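Local coordinates for protein immunoreactive 84kD antigen PG93 (Porphyromonas gingivalis, PDB 5M11) that is an essential surface component of the type-IX secretion system, built largely of beta-propeller blades and carrying bound zinc and calcium ions, at residues F128-L133 with A142-G147; T148-V153 with L161-E166; A465-F470 with V483-R488. One frame throughout, in Å; residues are numbered along the deposited sequence.

Contact 1 of 3, residues F128-L133 with A142-G147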
loop_
_atom_site.group_PDB
_atom_site.type_symbol
_atom_site.label_atom_id
_atom_site.label_comp_id
_atom_site.label_asym_id
_atom_site.label_seq_id
_atom_site.Cartn_x
_atom_site.Cartn_y
_atom_site.Cartn_z
ATOM N N PHE A 128 18.554 3.177 17.413
ATOM C CA PHE A 128 19.390 1.968 17.453
ATOM C C PHE A 128 20.813 2.307 17.878
ATOM O O PHE A 128 21.607 1.382 18.119
ATOM C CB PHE A 128 19.420 1.271 16.057
ATOM C CG PHE A 128 19.725 2.200 14.905
ATOM C CD1 PHE A 128 21.041 2.513 14.571
ATOM C CD2 PHE A 128 18.699 2.846 14.222
ATOM C CE1 PHE A 128 21.323 3.468 13.585
ATOM C CE2 PHE A 128 18.982 3.781 13.221
ATOM C CZ PHE A 128 20.291 4.089 12.909
ATOM N N GLY A 129 21.136 3.610 17.874
ATOM C CA GLY A 129 22.457 4.121 18.205
ATOM C C GLY A 129 23.066 4.941 17.081
ATOM O O GLY A 129 22.355 5.682 16.392
ATOM N N LEU A 130 24.401 4.834 16.910
ATOM C CA LEU A 130 25.134 5.530 15.864
ATOM C C LEU A 130 25.858 4.514 15.007
ATOM O O LEU A 130 26.810 3.920 15.484
ATOM C CB LEU A 130 26.103 6.583 16.434
ATOM C CG LEU A 130 26.930 7.381 15.407
ATOM C CD1 LEU A 130 26.029 8.120 14.418
ATOM C CD2 LEU A 130 27.859 8.361 16.090
ATOM N N SER A 131 25.406 4.304 13.751
ATOM C CA SER A 131 25.981 3.320 12.841
ATOM C C SER A 131 26.887 3.942 11.768
ATOM O O SER A 131 26.519 4.939 11.120
ATOM C CB SER A 131 24.873 2.521 12.173
ATOM O OG SER A 131 24.410 1.553 13.095
ATOM N N VAL A 132 28.079 3.355 11.586
ATOM C CA VAL A 132 29.025 3.804 10.567
ATOM C C VAL A 132 28.840 2.890 9.373
ATOM O O VAL A 132 29.059 1.668 9.462
ATOM C CB VAL A 132 30.501 3.870 11.024
ATOM C CG1 VAL A 132 31.362 4.543 9.972
ATOM C CG2 VAL A 132 30.620 4.614 12.324
ATOM N N LEU A 133 28.430 3.489 8.265
ATOM C CA LEU A 133 28.216 2.753 7.055
ATOM C C LEU A 133 29.345 3.024 6.092
ATOM O O LEU A 133 29.738 4.183 5.888
ATOM C CB LEU A 133 26.853 3.122 6.468
ATOM C CG LEU A 133 26.506 2.716 5.052
ATOM C CD1 LEU A 133 26.482 1.219 4.884
ATOM C CD2 LEU A 133 25.170 3.306 4.681
ATOM N N ALA A 142 30.862 -0.774 12.530
ATOM C CA ALA A 142 30.677 -0.367 13.937
ATOM C C ALA A 142 29.343 0.278 14.173
ATOM O O ALA A 142 28.819 0.951 13.294
ATOM C CB ALA A 142 31.765 0.629 14.332
ATOM N N THR A 143 28.827 0.126 15.391
ATOM C CA THR A 143 27.635 0.795 15.896
ATOM C C THR A 143 28.007 1.227 17.287
ATOM O O THR A 143 28.286 0.379 18.134
ATOM C CB THR A 143 26.333 -0.051 15.817
ATOM O OG1 THR A 143 25.994 -0.292 14.448
ATOM C CG2 THR A 143 25.140 0.653 16.476
ATOM N N TYR A 144 28.086 2.538 17.493
ATOM C CA TYR A 144 28.379 3.166 18.779
ATOM C C TYR A 144 27.050 3.414 19.474
ATOM O O TYR A 144 26.027 3.495 18.789
ATOM C CB TYR A 144 29.187 4.461 18.596
ATOM C CG TYR A 144 30.308 4.379 17.568
ATOM C CD1 TYR A 144 31.257 3.350 17.611
ATOM C CD2 TYR A 144 30.457 5.355 16.596
ATOM C CE1 TYR A 144 32.323 3.305 16.709
ATOM C CE2 TYR A 144 31.523 5.324 15.696
ATOM C CZ TYR A 144 32.457 4.303 15.760
ATOM O OH TYR A 144 33.486 4.288 14.850
ATOM N N ALA A 145 27.042 3.453 20.828
ATOM C CA ALA A 145 25.851 3.632 21.683
ATOM C C ALA A 145 24.720 2.635 21.339
ATOM O O ALA A 145 23.550 2.985 21.495
ATOM C CB ALA A 145 25.334 5.054 21.577
ATOM N N LYS A 146 25.077 1.404 20.840
ATOM C CA LYS A 146 24.167 0.342 20.396
ATOM C C LYS A 146 22.953 0.253 21.305
ATOM O O LYS A 146 23.121 0.152 22.517
ATOM C CB LYS A 146 24.904 -0.994 20.361
ATOM C CG LYS A 146 24.470 -1.905 19.228
ATOM C CD LYS A 146 25.361 -3.154 19.101
ATOM C CE LYS A 146 26.636 -2.948 18.301
ATOM N NZ LYS A 146 27.389 -4.223 18.126
ATOM N N GLY A 147 21.760 0.396 20.724
ATOM C CA GLY A 147 20.484 0.339 21.428
ATOM C C GLY A 147 20.102 1.544 22.262
ATOM O O GLY A 147 19.262 1.429 23.154
#
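F128 reaches the other segment through its carbonyl, which accepts the backbone N-H of G147: F128 O to G147 N is 2.8 Å, with the donor 61° out of the carbonyl plane. G129, at a phi of +122°, lays its CA against Y144 O and A145 O, 3.6 Å from the latter. L130 is held twice by Y144, its N donating to Y144 O and its O accepting Y144 N, which defines a hydrogen-bonded antiparallel pair. L130 CD2 meets the edge of the Y144 ring at CD2, 4.0 Å away.

Together 129-134 and 139-144 form the outer hairpin of a four-stranded antiparallel blade of the N-terminal beta-propeller domain, with 121-126 bonded along the other edge of 129-134 through S131 and L133.

S131 forms a non-hydrogen-bonded antiparallel pair with T143 and turns to the other face, where S131 OG and T143 OG1 share a hydrogen bond of 2.8 Å. Both oxygens stand opposite their own carbonyl carbons, bringing the hydroxyls together. V132 donates its N to A142 O at 3.0 Å, while V132 CG2 lies obliquely 3.6 Å from Y144 CE2. The strand then runs on to D134, a zinc ligand.

Contact 2 of 3, residues T148-V153 with L161-E166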
loop_
_atom_site.group_PDB
_atom_site.type_symbol
_atom_site.label_atom_id
_atom_site.label_comp_id
_atom_site.label_asym_id
_atom_site.label_seq_id
_atom_site.Cartn_x
_atom_site.Cartn_y
_atom_site.Cartn_z
ATOM N N THR A 148 20.667 2.707 21.977
ATOM C CA THR A 148 20.367 3.944 22.691
ATOM C C THR A 148 20.042 5.004 21.668
ATOM O O THR A 148 20.784 5.148 20.696
ATOM C CB THR A 148 21.554 4.349 23.587
ATOM O OG1 THR A 148 21.888 3.244 24.424
ATOM C CG2 THR A 148 21.295 5.618 24.423
ATOM N N LYS A 149 18.951 5.759 21.881
ATOM C CA LYS A 149 18.584 6.822 20.960
ATOM C C LYS A 149 19.713 7.837 20.950
ATOM O O LYS A 149 20.124 8.272 22.022
ATOM C CB LYS A 149 17.233 7.473 21.355
ATOM C CG LYS A 149 16.716 8.492 20.342
ATOM C CD LYS A 149 15.414 9.117 20.742
ATOM C CE LYS A 149 15.238 10.507 20.164
ATOM N NZ LYS A 149 16.129 11.512 20.818
ATOM N N VAL A 150 20.285 8.099 19.754
ATOM C CA VAL A 150 21.319 9.100 19.458
ATOM C C VAL A 150 20.605 10.200 18.652
ATOM O O VAL A 150 20.223 9.988 17.507
ATOM C CB VAL A 150 22.567 8.527 18.734
ATOM C CG1 VAL A 150 23.476 9.649 18.223
ATOM C CG2 VAL A 150 23.339 7.586 19.645
ATOM N N THR A 151 20.387 11.345 19.278
ATOM C CA THR A 151 19.680 12.506 18.760
ATOM C C THR A 151 20.325 13.097 17.467
ATOM O O THR A 151 19.574 13.454 16.553
ATOM C CB THR A 151 19.585 13.506 19.904
ATOM O OG1 THR A 151 18.786 12.897 20.924
ATOM C CG2 THR A 151 18.999 14.841 19.494
ATOM N N ASP A 152 21.662 13.217 17.379
ATOM C CA ASP A 152 22.305 13.814 16.201
ATOM C C ASP A 152 23.797 13.460 16.109
ATOM O O ASP A 152 24.369 12.972 17.084
ATOM C CB ASP A 152 22.147 15.353 16.223
ATOM C CG ASP A 152 21.956 15.986 14.850
ATOM O OD1 ASP A 152 22.543 15.476 13.865
ATOM O OD2 ASP A 152 21.262 17.008 14.764
ATOM N N VAL A 153 24.417 13.705 14.944
ATOM C CA VAL A 153 25.824 13.425 14.748
ATOM C C VAL A 153 26.471 14.545 13.876
ATOM O O VAL A 153 25.800 15.190 13.048
ATOM C CB VAL A 153 26.087 11.976 14.195
ATOM C CG1 VAL A 153 25.517 11.745 12.790
ATOM C CG2 VAL A 153 27.568 11.581 14.276
ATOM N N LEU A 161 34.588 12.914 16.120
ATOM C CA LEU A 161 33.189 12.662 15.906
ATOM C C LEU A 161 32.396 13.202 17.088
ATOM O O LEU A 161 32.788 13.040 18.253
ATOM C CB LEU A 161 33.052 11.147 15.762
ATOM C CG LEU A 161 31.856 10.568 15.036
ATOM C CD1 LEU A 161 31.888 10.935 13.572
ATOM C CD2 LEU A 161 31.874 9.050 15.175
ATOM N N LEU A 162 31.301 13.875 16.791
ATOM C CA LEU A 162 30.452 14.515 17.783
ATOM C C LEU A 162 29.093 13.816 17.858
ATOM O O LEU A 162 28.448 13.588 16.837
ATOM C CB LEU A 162 30.327 15.984 17.393
ATOM C CG LEU A 162 30.297 17.008 18.492
ATOM C CD1 LEU A 162 31.472 16.854 19.457
ATOM C CD2 LEU A 162 30.307 18.371 17.892
ATOM N N MET A 163 28.685 13.441 19.045
ATOM C CA MET A 163 27.465 12.665 19.249
ATOM C C MET A 163 26.603 13.288 20.347
ATOM O O MET A 163 27.108 13.613 21.429
ATOM C CB MET A 163 27.844 11.191 19.599
ATOM C CG MET A 163 26.762 10.343 20.271
ATOM S SD MET A 163 27.226 8.567 20.229
ATOM C CE MET A 163 27.807 8.375 21.843
ATOM N N LEU A 164 25.307 13.449 20.064
ATOM C CA LEU A 164 24.371 13.966 21.042
ATOM C C LEU A 164 23.424 12.838 21.443
ATOM O O LEU A 164 22.652 12.380 20.600
ATOM C CB LEU A 164 23.625 15.176 20.461
ATOM C CG LEU A 164 22.557 15.863 21.305
ATOM C CD1 LEU A 164 23.152 16.601 22.518
ATOM C CD2 LEU A 164 21.832 16.860 20.466
ATOM N N LYS A 165 23.564 12.315 22.678
ATOM C CA LYS A 165 22.673 11.277 23.172
ATOM C C LYS A 165 22.294 11.613 24.598
ATOM O O LYS A 165 23.113 12.143 25.368
ATOM C CB LYS A 165 23.222 9.841 23.032
ATOM C CG LYS A 165 24.349 9.419 23.974
ATOM C CD LYS A 165 24.612 7.900 23.944
ATOM C CE LYS A 165 25.722 7.449 24.883
ATOM N NZ LYS A 165 25.377 7.589 26.331
ATOM N N GLU A 166 21.009 11.368 24.922
ATOM C CA GLU A 166 20.389 11.632 26.209
ATOM C C GLU A 166 20.801 13.029 26.767
ATOM O O GLU A 166 21.193 13.142 27.922
ATOM C CB GLU A 166 20.730 10.513 27.207
ATOM C CG GLU A 166 20.282 9.115 26.814
ATOM C CD GLU A 166 20.991 7.994 27.557
ATOM O OE1 GLU A 166 22.179 8.171 27.919
ATOM O OE2 GLU A 166 20.378 6.914 27.724
HETATM O O HOH W 1 19.187 10.481 23.058
#
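L164 carries the backbone bonding to 148-153. Its N donates to D152 O at 3.2 Å and a nearly straight 171°, whereas its O receives two weak bonds, from T151 N (2.8 Å but bent to 121°) and from D152 N (3.5 Å). Two successive residues facing one partner define a classic beta bulge, consistent with the helix-like backbone of T151.

Water supplies a further bridge: a single molecule donates to K149 O, accepts from E166 N at 2.8 Å, and lies within hydrogen-bonding distance of T151 OG1. D152 turns its carboxylate off the hairpin: OD1 accepts V153 N through its anti lone pair and also pairs with R114, while OD2 takes the N-H of L199.

Apolar contacts fall on both faces. T151 CG2, opposite its backbone N, reaches L164 CD2 at 3.6 Å, the side chains slanting across each other. On the other face V150 and M163 cross at about a right angle, with V150 CG1 3.9 Å from M163 CG.

A van der Waals contact of mixed character lies near the open end, where T148 and E166 also cross at about a right angle, T148 CG2 3.7 Å from E166 OE2.

The hairpin supplies the first two strands of a four-stranded propeller blade. Strand 168-173 flanks 160-165, and V150 and V153 pack on strand 121-126 of the preceding blade, where V153 also meets R114 and L116 of 112-118.

Contact 3 of 3, residues A465-F470 with V483-R488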
loop_
_atom_site.group_PDB
_atom_site.type_symbol
_atom_site.label_atom_id
_atom_site.label_comp_id
_atom_site.label_asym_id
_atom_site.label_seq_id
_atom_site.Cartn_x
_atom_site.Cartn_y
_atom_site.Cartn_z
ATOM N N ALA A 465 -32.244 -4.594 13.755
ATOM C CA ALA A 465 -32.364 -3.160 14.026
ATOM C C ALA A 465 -31.444 -2.704 15.164
ATOM O O ALA A 465 -31.192 -3.450 16.120
ATOM C CB ALA A 465 -33.802 -2.789 14.333
ATOM N N ASN A 466 -30.899 -1.474 14.996
ATOM C CA ASN A 466 -30.022 -0.695 15.886
ATOM C C ASN A 466 -28.602 -1.258 16.049
ATOM O O ASN A 466 -27.846 -0.709 16.852
ATOM C CB ASN A 466 -30.666 -0.491 17.254
ATOM C CG ASN A 466 -31.874 0.400 17.201
ATOM O OD1 ASN A 466 -31.774 1.582 16.863
ATOM N ND2 ASN A 466 -33.045 -0.141 17.541
ATOM N N LEU A 467 -28.201 -2.277 15.253
ATOM C CA LEU A 467 -26.837 -2.813 15.349
ATOM C C LEU A 467 -25.834 -1.762 14.892
ATOM O O LEU A 467 -26.124 -0.993 13.976
ATOM C CB LEU A 467 -26.623 -4.152 14.612
ATOM C CG LEU A 467 -26.853 -4.251 13.093
ATOM C CD1 LEU A 467 -25.580 -3.922 12.314
ATOM C CD2 LEU A 467 -27.263 -5.672 12.722
ATOM N N ALA A 468 -24.678 -1.717 15.568
ATOM C CA ALA A 468 -23.590 -0.770 15.349
ATOM C C ALA A 468 -23.170 -0.645 13.871
ATOM O O ALA A 468 -23.202 0.462 13.338
ATOM C CB ALA A 468 -22.388 -1.159 16.193
ATOM N N SER A 469 -22.778 -1.750 13.213
ATOM C CA SER A 469 -22.327 -1.661 11.831
ATOM C C SER A 469 -22.470 -2.950 11.055
ATOM O O SER A 469 -22.158 -4.037 11.556
ATOM C CB SER A 469 -20.865 -1.232 11.781
ATOM O OG SER A 469 -20.355 -1.249 10.459
ATOM N N PHE A 470 -22.925 -2.795 9.803
ATOM C CA PHE A 470 -23.027 -3.842 8.801
ATOM C C PHE A 470 -21.729 -3.824 8.007
ATOM O O PHE A 470 -20.923 -2.901 8.172
ATOM C CB PHE A 470 -24.243 -3.614 7.881
ATOM C CG PHE A 470 -25.602 -4.014 8.409
ATOM C CD1 PHE A 470 -26.036 -5.333 8.330
ATOM C CD2 PHE A 470 -26.484 -3.058 8.903
ATOM C CE1 PHE A 470 -27.320 -5.691 8.767
ATOM C CE2 PHE A 470 -27.752 -3.420 9.374
ATOM C CZ PHE A 470 -28.165 -4.732 9.297
ATOM N N VAL A 483 -26.284 -9.204 3.654
ATOM C CA VAL A 483 -25.486 -8.182 4.343
ATOM C C VAL A 483 -24.803 -8.845 5.541
ATOM O O VAL A 483 -25.506 -9.425 6.357
ATOM C CB VAL A 483 -26.271 -6.896 4.776
ATOM C CG1 VAL A 483 -25.325 -5.718 4.935
ATOM C CG2 VAL A 483 -27.373 -6.525 3.792
ATOM N N ASN A 484 -23.457 -8.759 5.646
ATOM C CA ASN A 484 -22.694 -9.287 6.791
ATOM C C ASN A 484 -22.764 -8.318 7.989
ATOM O O ASN A 484 -22.956 -7.124 7.788
ATOM C CB ASN A 484 -21.221 -9.618 6.437
ATOM C CG ASN A 484 -20.377 -8.533 5.792
ATOM O OD1 ASN A 484 -20.599 -8.106 4.656
ATOM N ND2 ASN A 484 -19.273 -8.205 6.426
ATOM N N ILE A 485 -22.651 -8.838 9.230
ATOM C CA ILE A 485 -22.697 -8.006 10.454
ATOM C C ILE A 485 -21.278 -7.820 10.982
ATOM O O ILE A 485 -20.642 -8.794 11.402
ATOM C CB ILE A 485 -23.647 -8.542 11.590
ATOM C CG1 ILE A 485 -24.938 -9.244 11.042
ATOM C CG2 ILE A 485 -23.983 -7.445 12.629
ATOM C CD1 ILE A 485 -25.976 -8.435 10.370
ATOM N N LEU A 486 -20.782 -6.581 10.952
ATOM C CA LEU A 486 -19.449 -6.299 11.465
ATOM C C LEU A 486 -19.463 -6.065 12.981
ATOM O O LEU A 486 -18.479 -6.407 13.636
ATOM C CB LEU A 486 -18.817 -5.100 10.756
ATOM C CG LEU A 486 -18.192 -5.330 9.379
ATOM C CD1 LEU A 486 -17.524 -4.076 8.900
ATOM C CD2 LEU A 486 -17.168 -6.463 9.392
ATOM N N HIS A 487 -20.565 -5.484 13.531
ATOM C CA HIS A 487 -20.712 -5.196 14.960
ATOM C C HIS A 487 -22.187 -4.949 15.410
ATOM O O HIS A 487 -22.913 -4.214 14.742
ATOM C CB HIS A 487 -19.848 -3.967 15.341
ATOM C CG HIS A 487 -18.561 -4.330 16.027
ATOM N ND1 HIS A 487 -17.365 -4.451 15.318
ATOM C CD2 HIS A 487 -18.330 -4.632 17.332
ATOM C CE1 HIS A 487 -16.453 -4.809 16.213
ATOM N NE2 HIS A 487 -16.988 -4.937 17.438
ATOM N N ARG A 488 -22.609 -5.544 16.553
ATOM C CA ARG A 488 -23.926 -5.293 17.163
ATOM C C ARG A 488 -23.807 -4.134 18.133
ATOM O O ARG A 488 -24.491 -3.118 18.002
ATOM C CB ARG A 488 -24.476 -6.521 17.948
ATOM C CG ARG A 488 -24.936 -7.739 17.165
ATOM C CD ARG A 488 -26.265 -7.564 16.443
ATOM N NE ARG A 488 -27.431 -7.598 17.321
ATOM C CZ ARG A 488 -28.672 -7.367 16.908
ATOM N NH1 ARG A 488 -28.911 -7.083 15.635
ATOM N NH2 ARG A 488 -29.685 -7.411 17.765
#
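S469 and H487 satisfy each other's backbone: S469 N donates to H487 O at 2.9 Å and 173°, and H487 N returns a bond to S469 O, in the carbonyl plane. S469 O also takes a weak bond from L486 N, bent to 130°, so two consecutive donors converge on it. One residue earlier, A468 N donates to R488 O (2.8 Å) from well above the carbonyl plane; H487 O is also near A468 N, but the angle is poor.

These doubled partners mark classic beta bulges: A468 and S469 face H487, and L486 and H487 face S469. They lie at the open end of the hairpin 469-475 and 481-485, the first two strands of a four-stranded antiparallel blade, where the chain turns a corner at L486.

Among side-chain polar groups, S469 OG donates to F470 O and also accepts W333 NE1. N484 points off the hairpin partner, and its OD1 is met by N472 N. R488 folds back through bends at chi2 and chi3, bringing NH1 3.6 Å from L467 CD2 at the guanidinium edge and into a weak bond with D463 O; D463 is itself a zinc ligand.

The apolar side rests on F470. V483 CG1 lies 3.5 Å from F470 CD1 and I485 CD1 3.5 Å from F470 CE1, both oblique to the ring. From within the same segment L467 CD1 sits over one face, 3.6 Å above the plane and offset toward the rim, while L467 CD2 crosses to I485 CG2 (3.7 Å).

Following the chain from its N terminus, contact 1 closes the short loop between 129-134 and 139-144, with zinc ligands D134 and E137 falling in the span it encloses. Contact 2 opens immediately afterwards and closes the next hairpin, 150-155 with 160-165. Their centres are 10 Å apart and they touch: L130 CD2 lies 3.7 Å from V153 CG2, and A145 CB packs on V150 and K165, so the last hairpin of one blade is tied to the first of the next. Contact 3 follows much later, joining the first two strands of a separate four-stranded blade (469-475, 481-485, 497-501, 513-517); its nearest atoms stay about 35 to 36 Å from the others. All three run in series; none nests or crosses.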